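Local coordinates for protein C-1-tetrahydrofolate synthase, cytoplasmic, putative (Trypanosoma brucei, PDB 4CJX) that probably interconverts one-carbon forms of tetrahydrofolate, as a homodimeric NADP-dependent methylenetetrahydrofolate dehydrogenase that also acts as a methenyltetrahydrofolate cyclohydrolase, at residues G179-G191 with I223-A237. Numbering follows the deposited sequence. Where two conformers were deposited one is given.
Sequences GVEICGKRVVVLG and IADIVRASDIVVSAA
Val188 and Val234 lie at the middle of a parallel ladder between strands 186-190 and 232-235, whose axes approach to 4.7 Å and are inclined by 9°. Val188 N donates to Ile232 O at 3.0 Å, and Val188 O accepts from Val234 N with a nearly straight N-H...O angle of 177°. Leu190 N to Val234 O and Ala236 N to Leu190 O carry the ladder to its C-terminal end.

At the N-terminal end Ile232 N still donates to Arg186 O, and a carboxylate adds a further bond: Asp231 OD2 accepts Arg186 N at 3.0 Å through its anti lone pair, while OD1 forms a salt bridge with Lys249. The bent Lys185 chain lays CB and CD against the same OD2.

Apolar contacts divide between the sheet faces. On one, Val187 CG2 meets Ile232 CB at 3.9 Å, and Ile232 CD1 reaches Ile182 CG1; helix 197-206 covers Val187, Val189 and Val234. On the other, helix 220-228 packs through Ile226 CG2, 3.7 Å from Val188 CG2, and Ile223 CG2, against Leu190 CD2. Val188 CG1, placed between backbone N and carbonyl carbon (chi1 59°), comes within 3.3 Å of Ser230 OG. Ser230 OG donates to Ile226 O at 2.6 Å, from above the carbonyl plane; Ala229 N approaches from the opposite face.

Helix 220-228 is the crossover from strand 210-214 to 232-235, passing over strand 186-190 in the Rossmann-type NAD(P)-binding domain. Asp225 salt-bridges Arg186 of the second subunit. The chemistry implies an apolar, backbone-bonded core ending beside the cofactor site, where Ala236 neighbours Ala196 and Ala237 neighbours Ser216, both NADP-binding residues.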
ATOM      1  N   GLY B 179     -10.683  -3.013  22.512  1.00 23.24           N
ATOM      2  CA  GLY B 179     -11.707  -3.997  22.154  1.00 24.29           C
ATOM      3  C   GLY B 179     -12.816  -3.459  21.247  1.00 23.86           C
ATOM      4  O   GLY B 179     -13.809  -4.127  21.065  1.00 23.98           O
ATOM      5  N   VAL B 180     -12.648  -2.285  20.652  1.00 23.90           N
ATOM      6  CA  VAL B 180     -13.665  -1.773  19.716  1.00 24.85           C
ATOM      7  C   VAL B 180     -13.789  -2.622  18.434  1.00 26.32           C
ATOM      8  O   VAL B 180     -12.805  -3.189  17.940  1.00 25.63           O
ATOM      9  CB  VAL B 180     -13.431  -0.308  19.299  1.00 24.21           C
ATOM     10  CG1 VAL B 180     -13.418   0.592  20.539  1.00 24.53           C
ATOM     11  CG2 VAL B 180     -12.168  -0.157  18.471  1.00 23.70           C
ATOM     12  N   GLU B 181     -15.006  -2.701  17.913  1.00 27.18           N
ATOM     13  CA  GLU B 181     -15.243  -3.357  16.639  1.00 29.12           C
ATOM     14  C   GLU B 181     -14.630  -2.497  15.530  1.00 26.35           C
ATOM     15  O   GLU B 181     -14.661  -1.276  15.605  1.00 26.03           O
ATOM     16  CB  GLU B 181     -16.758  -3.549  16.433  1.00 32.11           C
ATOM     17  CG  GLU B 181     -17.141  -4.300  15.164  1.00 35.60           C
ATOM     18  CD  GLU B 181     -16.769  -5.780  15.186  1.00 40.25           C
ATOM     19  OE1 GLU B 181     -16.735  -6.393  16.281  1.00 43.69           O
ATOM     20  OE2 GLU B 181     -16.527  -6.354  14.094  1.00 45.25           O
ATOM     21  N   ILE B 182     -14.055  -3.140  14.523  1.00 24.89           N
ATOM     22  CA  ILE B 182     -13.483  -2.445  13.370  1.00 23.50           C
ATOM     23  C   ILE B 182     -14.249  -2.725  12.058  1.00 23.24           C
ATOM     24  O   ILE B 182     -14.412  -1.826  11.233  1.00 21.38           O
ATOM     25  CB  ILE B 182     -11.990  -2.807  13.207  1.00 23.54           C
ATOM     26  CG1 ILE B 182     -11.197  -2.231  14.385  1.00 23.59           C
ATOM     27  CG2 ILE B 182     -11.429  -2.264  11.902  1.00 23.05           C
ATOM     28  CD1 ILE B 182      -9.746  -2.648  14.408  1.00 23.71           C
ATOM     29  N   CYS B 183     -14.696  -3.963  11.877  1.00 23.73           N
ATOM     30  CA  CYS B 183     -15.415  -4.395  10.682  1.00 24.74           C
ATOM     31  C   CYS B 183     -16.703  -3.602  10.437  1.00 24.75           C
ATOM     32  O   CYS B 183     -17.558  -3.513  11.310  1.00 25.27           O
ATOM     33  CB  CYS B 183     -15.765  -5.882  10.823  1.00 26.38           C
ATOM     34  SG  CYS B 183     -16.683  -6.568   9.425  1.00 29.10           S
ATOM     35  N   GLY B 184     -16.830  -3.004   9.261  1.00 24.09           N
ATOM     36  CA  GLY B 184     -18.017  -2.217   8.941  1.00 24.37           C
ATOM     37  C   GLY B 184     -17.949  -0.777   9.424  1.00 23.74           C
ATOM     38  O   GLY B 184     -18.844   0.001   9.141  1.00 23.77           O
ATOM     39  N   LYS B 185     -16.889  -0.409  10.142  1.00 23.02           N
ATOM     40  CA  LYS B 185     -16.785   0.919  10.745  1.00 22.80           C
ATOM     41  C   LYS B 185     -16.080   1.880   9.819  1.00 21.55           C
ATOM     42  O   LYS B 185     -15.300   1.472   8.936  1.00 21.55           O
ATOM     43  CB  LYS B 185     -16.014   0.849  12.060  1.00 23.18           C
ATOM     44  CG  LYS B 185     -16.642  -0.067  13.080  1.00 25.11           C
ATOM     45  CD  LYS B 185     -18.095   0.320  13.352  1.00 26.43           C
ATOM     46  CE  LYS B 185     -18.605  -0.395  14.585  1.00 27.73           C
ATOM     47  NZ  LYS B 185     -19.929   0.134  14.988  1.00 28.26           N
ATOM     48  N   ARG B 186     -16.361   3.154  10.014  1.00 20.03           N
ATOM     49  CA  ARG B 186     -15.685   4.186   9.252  1.00 19.39           C
ATOM     50  C   ARG B 186     -14.418   4.632   9.992  1.00 16.75           C
ATOM     51  O   ARG B 186     -14.470   5.016  11.182  1.00 15.26           O
ATOM     52  CB  ARG B 186     -16.620   5.367   9.017  1.00 21.18           C
ATOM     53  CG  ARG B 186     -17.881   5.026   8.218  1.00 24.28           C
ATOM     54  CD  ARG B 186     -17.592   4.953   6.721  1.00 25.54           C
ATOM     55  NE  ARG B 186     -17.319   6.286   6.166  1.00 26.27           N
ATOM     56  CZ  ARG B 186     -18.268   7.184   5.914  1.00 27.01           C
ATOM     57  NH1 ARG B 186     -19.538   6.898   6.156  1.00 27.76           N
ATOM     58  NH2 ARG B 186     -17.945   8.368   5.423  1.00 26.50           N
ATOM     59  N   VAL B 187     -13.294   4.575   9.284  1.00 15.28           N
ATOM     60  CA  VAL B 187     -11.987   4.882   9.841  1.00 14.40           C
ATOM     61  C   VAL B 187     -11.374   6.036   9.076  1.00 13.59           C
ATOM     62  O   VAL B 187     -11.431   6.044   7.854  1.00 13.67           O
ATOM     63  CB  VAL B 187     -11.006   3.694   9.729  1.00 14.97           C
ATOM     64  CG1 VAL B 187      -9.603   4.124  10.114  1.00 15.00           C
ATOM     65  CG2 VAL B 187     -11.435   2.550  10.618  1.00 15.46           C
ATOM     66  N   VAL B 188     -10.796   7.010   9.797  1.00 12.56           N
ATOM     67  CA  VAL B 188      -9.931   8.006   9.167  1.00 12.01           C
ATOM     68  C   VAL B 188      -8.516   7.893   9.710  1.00 11.65           C
ATOM     69  O   VAL B 188      -8.298   7.812  10.928  1.00 11.36           O
ATOM     70  CB  VAL B 188     -10.400   9.479   9.292  1.00 11.84           C
ATOM     71  CG1 VAL B 188     -10.541   9.922  10.726  1.00 11.54           C
ATOM     72  CG2 VAL B 188      -9.408  10.409   8.613  1.00 11.87           C
ATOM     73  N   VAL B 189      -7.574   7.866   8.781  1.00 11.71           N
ATOM     74  CA  VAL B 189      -6.165   7.899   9.072  1.00 11.87           C
ATOM     75  C   VAL B 189      -5.688   9.254   8.536  1.00 11.99           C
ATOM     76  O   VAL B 189      -5.873   9.545   7.356  1.00 12.27           O
ATOM     77  CB  VAL B 189      -5.416   6.768   8.331  1.00 12.36           C
ATOM     78  CG1 VAL B 189      -3.932   6.817   8.623  1.00 12.90           C
ATOM     79  CG2 VAL B 189      -5.938   5.420   8.770  1.00 12.59           C
ATOM     80  N   LEU B 190      -5.103  10.076   9.405  1.00 11.66           N
ATOM     81  CA  LEU B 190      -4.486  11.329   8.999  1.00 12.10           C
ATOM     82  C   LEU B 190      -2.964  11.104   8.898  1.00 12.47           C
ATOM     83  O   LEU B 190      -2.306  10.668   9.880  1.00 12.15           O
ATOM     84  CB  LEU B 190      -4.801  12.436  10.000  1.00 12.01           C
ATOM     85  CG  LEU B 190      -6.300  12.722  10.249  1.00 11.97           C
ATOM     86  CD1 LEU B 190      -6.826  11.877  11.399  1.00 11.61           C
ATOM     87  CD2 LEU B 190      -6.606  14.216  10.476  1.00 12.34           C
ATOM     88  N   GLY B 191      -2.413  11.391   7.726  1.00 13.25           N
ATOM     89  CA  GLY B 191      -0.989  11.181   7.461  1.00 14.16           C
ATOM     90  C   GLY B 191      -0.737   9.863   6.763  1.00 15.07           C
ATOM     91  O   GLY B 191      -1.522   8.929   6.868  1.00 14.62           O
ATOM     92  N   ILE B 223     -11.437  17.662   6.369  1.00 18.09           N
ATOM     93  CA  ILE B 223     -10.938  16.875   7.474  1.00 16.58           C
ATOM     94  C   ILE B 223     -12.058  16.821   8.534  1.00 15.99           C
ATOM     95  O   ILE B 223     -12.400  15.751   9.069  1.00 14.99           O
ATOM     96  CB  ILE B 223      -9.649  17.490   8.078  1.00 16.76           C
ATOM     97  CG1 ILE B 223      -8.489  17.447   7.075  1.00 17.16           C
ATOM     98  CG2 ILE B 223      -9.263  16.783   9.368  1.00 15.65           C
ATOM     99  CD1 ILE B 223      -7.198  18.040   7.620  1.00 17.40           C
ATOM    100  N   ALA B 224     -12.640  17.976   8.811  1.00 16.17           N
ATOM    101  CA  ALA B 224     -13.699  18.074   9.819  1.00 16.22           C
ATOM    102  C   ALA B 224     -14.872  17.150   9.477  1.00 16.48           C
ATOM    103  O   ALA B 224     -15.348  16.378  10.310  1.00 15.75           O
ATOM    104  CB  ALA B 224     -14.167  19.504   9.922  1.00 17.31           C
ATOM    105  N   ASP B 225     -15.330  17.253   8.238  1.00 17.24           N
ATOM    106  CA  ASP B 225     -16.405  16.428   7.748  1.00 18.45           C
ATOM    107  C   ASP B 225     -16.079  14.922   7.864  1.00 16.78           C
ATOM    108  O   ASP B 225     -16.914  14.128   8.252  1.00 16.26           O
ATOM    109  CB  ASP B 225     -16.611  16.751   6.287  1.00 20.52           C
ATOM    110  CG  ASP B 225     -17.841  16.113   5.722  1.00 23.00           C
ATOM    111  OD1 ASP B 225     -18.962  16.423   6.226  1.00 26.03           O
ATOM    112  OD2 ASP B 225     -17.705  15.334   4.743  1.00 24.44           O
ATOM    113  N   ILE B 226     -14.847  14.558   7.525  1.00 15.75           N
ATOM    114  CA  ILE B 226     -14.433  13.178   7.536  1.00 14.81           C
ATOM    115  C   ILE B 226     -14.329  12.670   8.980  1.00 14.15           C
ATOM    116  O   ILE B 226     -14.864  11.610   9.307  1.00 13.40           O
ATOM    117  CB  ILE B 226     -13.141  13.003   6.697  1.00 14.57           C
ATOM    118  CG1 ILE B 226     -13.520  13.120   5.201  1.00 15.41           C
ATOM    119  CG2 ILE B 226     -12.480  11.640   6.980  1.00 13.82           C
ATOM    120  CD1 ILE B 226     -12.359  13.429   4.270  1.00 15.49           C
ATOM    121  N   VAL B 227     -13.673  13.447   9.848  1.00 13.98           N
ATOM    122  CA  VAL B 227     -13.509  13.060  11.261  1.00 13.73           C
ATOM    123  C   VAL B 227     -14.898  12.911  11.919  1.00 13.99           C
ATOM    124  O   VAL B 227     -15.112  11.996  12.715  1.00 13.45           O
ATOM    125  CB  VAL B 227     -12.656  14.104  12.059  1.00 13.63           C
ATOM    126  CG1 VAL B 227     -12.759  13.887  13.555  1.00 13.76           C
ATOM    127  CG2 VAL B 227     -11.200  14.080  11.618  1.00 13.59           C
ATOM    128  N   ARG B 228     -15.822  13.811  11.592  1.00 14.78           N
ATOM    129  CA  ARG B 228     -17.176  13.794  12.174  0.60 15.65           C
ATOM    130  C   ARG B 228     -17.905  12.494  11.875  1.00 15.82           C
ATOM    131  O   ARG B 228     -18.775  12.042  12.635  1.00 16.22           O
ATOM    132  CB  ARG B 228     -18.020  14.950  11.633  0.60 16.64           C
ATOM    133  CG  ARG B 228     -17.750  16.289  12.289  0.60 17.12           C
ATOM    134  CD  ARG B 228     -18.665  17.377  11.737  0.60 18.26           C
ATOM    135  NE  ARG B 228     -18.201  18.693  12.174  0.60 18.75           N
ATOM    136  CZ  ARG B 228     -17.877  19.713  11.380  0.60 19.21           C
ATOM    137  NH1 ARG B 228     -17.998  19.628  10.056  0.60 19.33           N
ATOM    138  NH2 ARG B 228     -17.439  20.842  11.935  0.60 19.58           N
ATOM    139  N   ALA B 229     -17.564  11.888  10.750  1.00 15.81           N
ATOM    140  CA  ALA B 229     -18.239  10.679  10.351  1.00 16.10           C
ATOM    141  C   ALA B 229     -17.477   9.415  10.786  1.00 15.70           C
ATOM    142  O   ALA B 229     -17.923   8.302  10.504  1.00 16.21           O
ATOM    143  CB  ALA B 229     -18.441  10.710   8.837  1.00 16.47           C
ATOM    144  N   SER B 230     -16.329   9.554  11.439  1.00 15.00           N
ATOM    145  CA  SER B 230     -15.490   8.408  11.668  1.00 14.66           C
ATOM    146  C   SER B 230     -15.692   7.772  13.052  1.00 14.71           C
ATOM    147  O   SER B 230     -15.640   8.449  14.066  1.00 15.28           O
ATOM    148  CB  SER B 230     -14.016   8.781  11.484  1.00 14.37           C
ATOM    149  OG  SER B 230     -13.799   9.481  10.273  1.00 14.59           O
ATOM    150  N   ASP B 231     -15.895   6.459  13.065  1.00 14.46           N
ATOM    151  CA  ASP B 231     -15.922   5.657  14.282  1.00 14.65           C
ATOM    152  C   ASP B 231     -14.547   5.482  14.933  1.00 13.73           C
ATOM    153  O   ASP B 231     -14.444   5.241  16.137  1.00 13.57           O
ATOM    154  CB  ASP B 231     -16.493   4.272  13.960  1.00 15.30           C
ATOM    155  CG  ASP B 231     -17.928   4.346  13.408  1.00 16.34           C
ATOM    156  OD1 ASP B 231     -18.816   4.868  14.140  1.00 16.52           O
ATOM    157  OD2 ASP B 231     -18.153   3.901  12.247  1.00 16.46           O
ATOM    158  N   ILE B 232     -13.499   5.546  14.120  1.00 13.29           N
ATOM    159  CA  ILE B 232     -12.147   5.366  14.599  1.00 13.11           C
ATOM    160  C   ILE B 232     -11.235   6.400  13.952  1.00 12.69           C
ATOM    161  O   ILE B 232     -11.243   6.559  12.731  1.00 12.49           O
ATOM    162  CB  ILE B 232     -11.613   3.957  14.284  1.00 13.29           C
ATOM    163  CG1 ILE B 232     -12.371   2.902  15.078  1.00 13.92           C
ATOM    164  CG2 ILE B 232     -10.118   3.891  14.585  1.00 13.04           C
ATOM    165  CD1 ILE B 232     -12.244   1.515  14.485  1.00 14.74           C
ATOM    166  N   VAL B 233     -10.463   7.097  14.786  1.00 12.32           N
ATOM    167  CA  VAL B 233      -9.542   8.114  14.315  1.00 12.45           C
ATOM    168  C   VAL B 233      -8.095   7.707  14.660  1.00 11.99           C
ATOM    169  O   VAL B 233      -7.766   7.506  15.837  1.00 11.61           O
ATOM    170  CB  VAL B 233      -9.809   9.494  14.954  1.00 13.08           C
ATOM    171  CG1 VAL B 233      -8.725  10.485  14.516  1.00 13.32           C
ATOM    172  CG2 VAL B 233     -11.223  10.023  14.642  1.00 13.31           C
ATOM    173  N   VAL B 234      -7.266   7.582  13.629  1.00 11.78           N
ATOM    174  CA  VAL B 234      -5.855   7.379  13.784  1.00 11.81           C
ATOM    175  C   VAL B 234      -5.124   8.543  13.175  1.00 11.85           C
ATOM    176  O   VAL B 234      -4.990   8.642  11.957  1.00 11.11           O
ATOM    177  CB  VAL B 234      -5.353   6.100  13.102  1.00 12.25           C
ATOM    178  CG1 VAL B 234      -3.871   5.956  13.367  1.00 12.24           C
ATOM    179  CG2 VAL B 234      -6.133   4.885  13.611  1.00 12.61           C
ATOM    180  N   SER B 235      -4.608   9.410  14.051  1.00 11.94           N
ATOM    181  CA  SER B 235      -3.917  10.604  13.625  1.00 12.47           C
ATOM    182  C   SER B 235      -2.398  10.441  13.702  1.00 12.72           C
ATOM    183  O   SER B 235      -1.843  10.328  14.780  1.00 13.04           O
ATOM    184  CB  SER B 235      -4.335  11.811  14.473  1.00 12.55           C
ATOM    185  OG  SER B 235      -4.094  12.971  13.706  1.00 13.22           O
ATOM    186  N   ALA B 236      -1.749  10.509  12.551  1.00 13.02           N
ATOM    187  CA  ALA B 236      -0.299  10.321  12.445  1.00 13.46           C
ATOM    188  C   ALA B 236       0.276  11.333  11.464  1.00 14.12           C
ATOM    189  O   ALA B 236       1.078  11.006  10.577  1.00 14.59           O
ATOM    190  CB  ALA B 236      -0.009   8.901  11.992  1.00 13.50           C
ATOM    191  N   ALA B 237      -0.142  12.574  11.618  1.00 14.56           N
ATOM    192  CA  ALA B 237       0.237  13.638  10.696  1.00 15.90           C
ATOM    193  C   ALA B 237       1.347  14.519  11.240  1.00 16.98           C
ATOM    194  O   ALA B 237       1.961  15.224  10.477  1.00 18.47           O
ATOM    195  CB  ALA B 237      -0.985  14.487  10.360  1.00 16.07           C
TER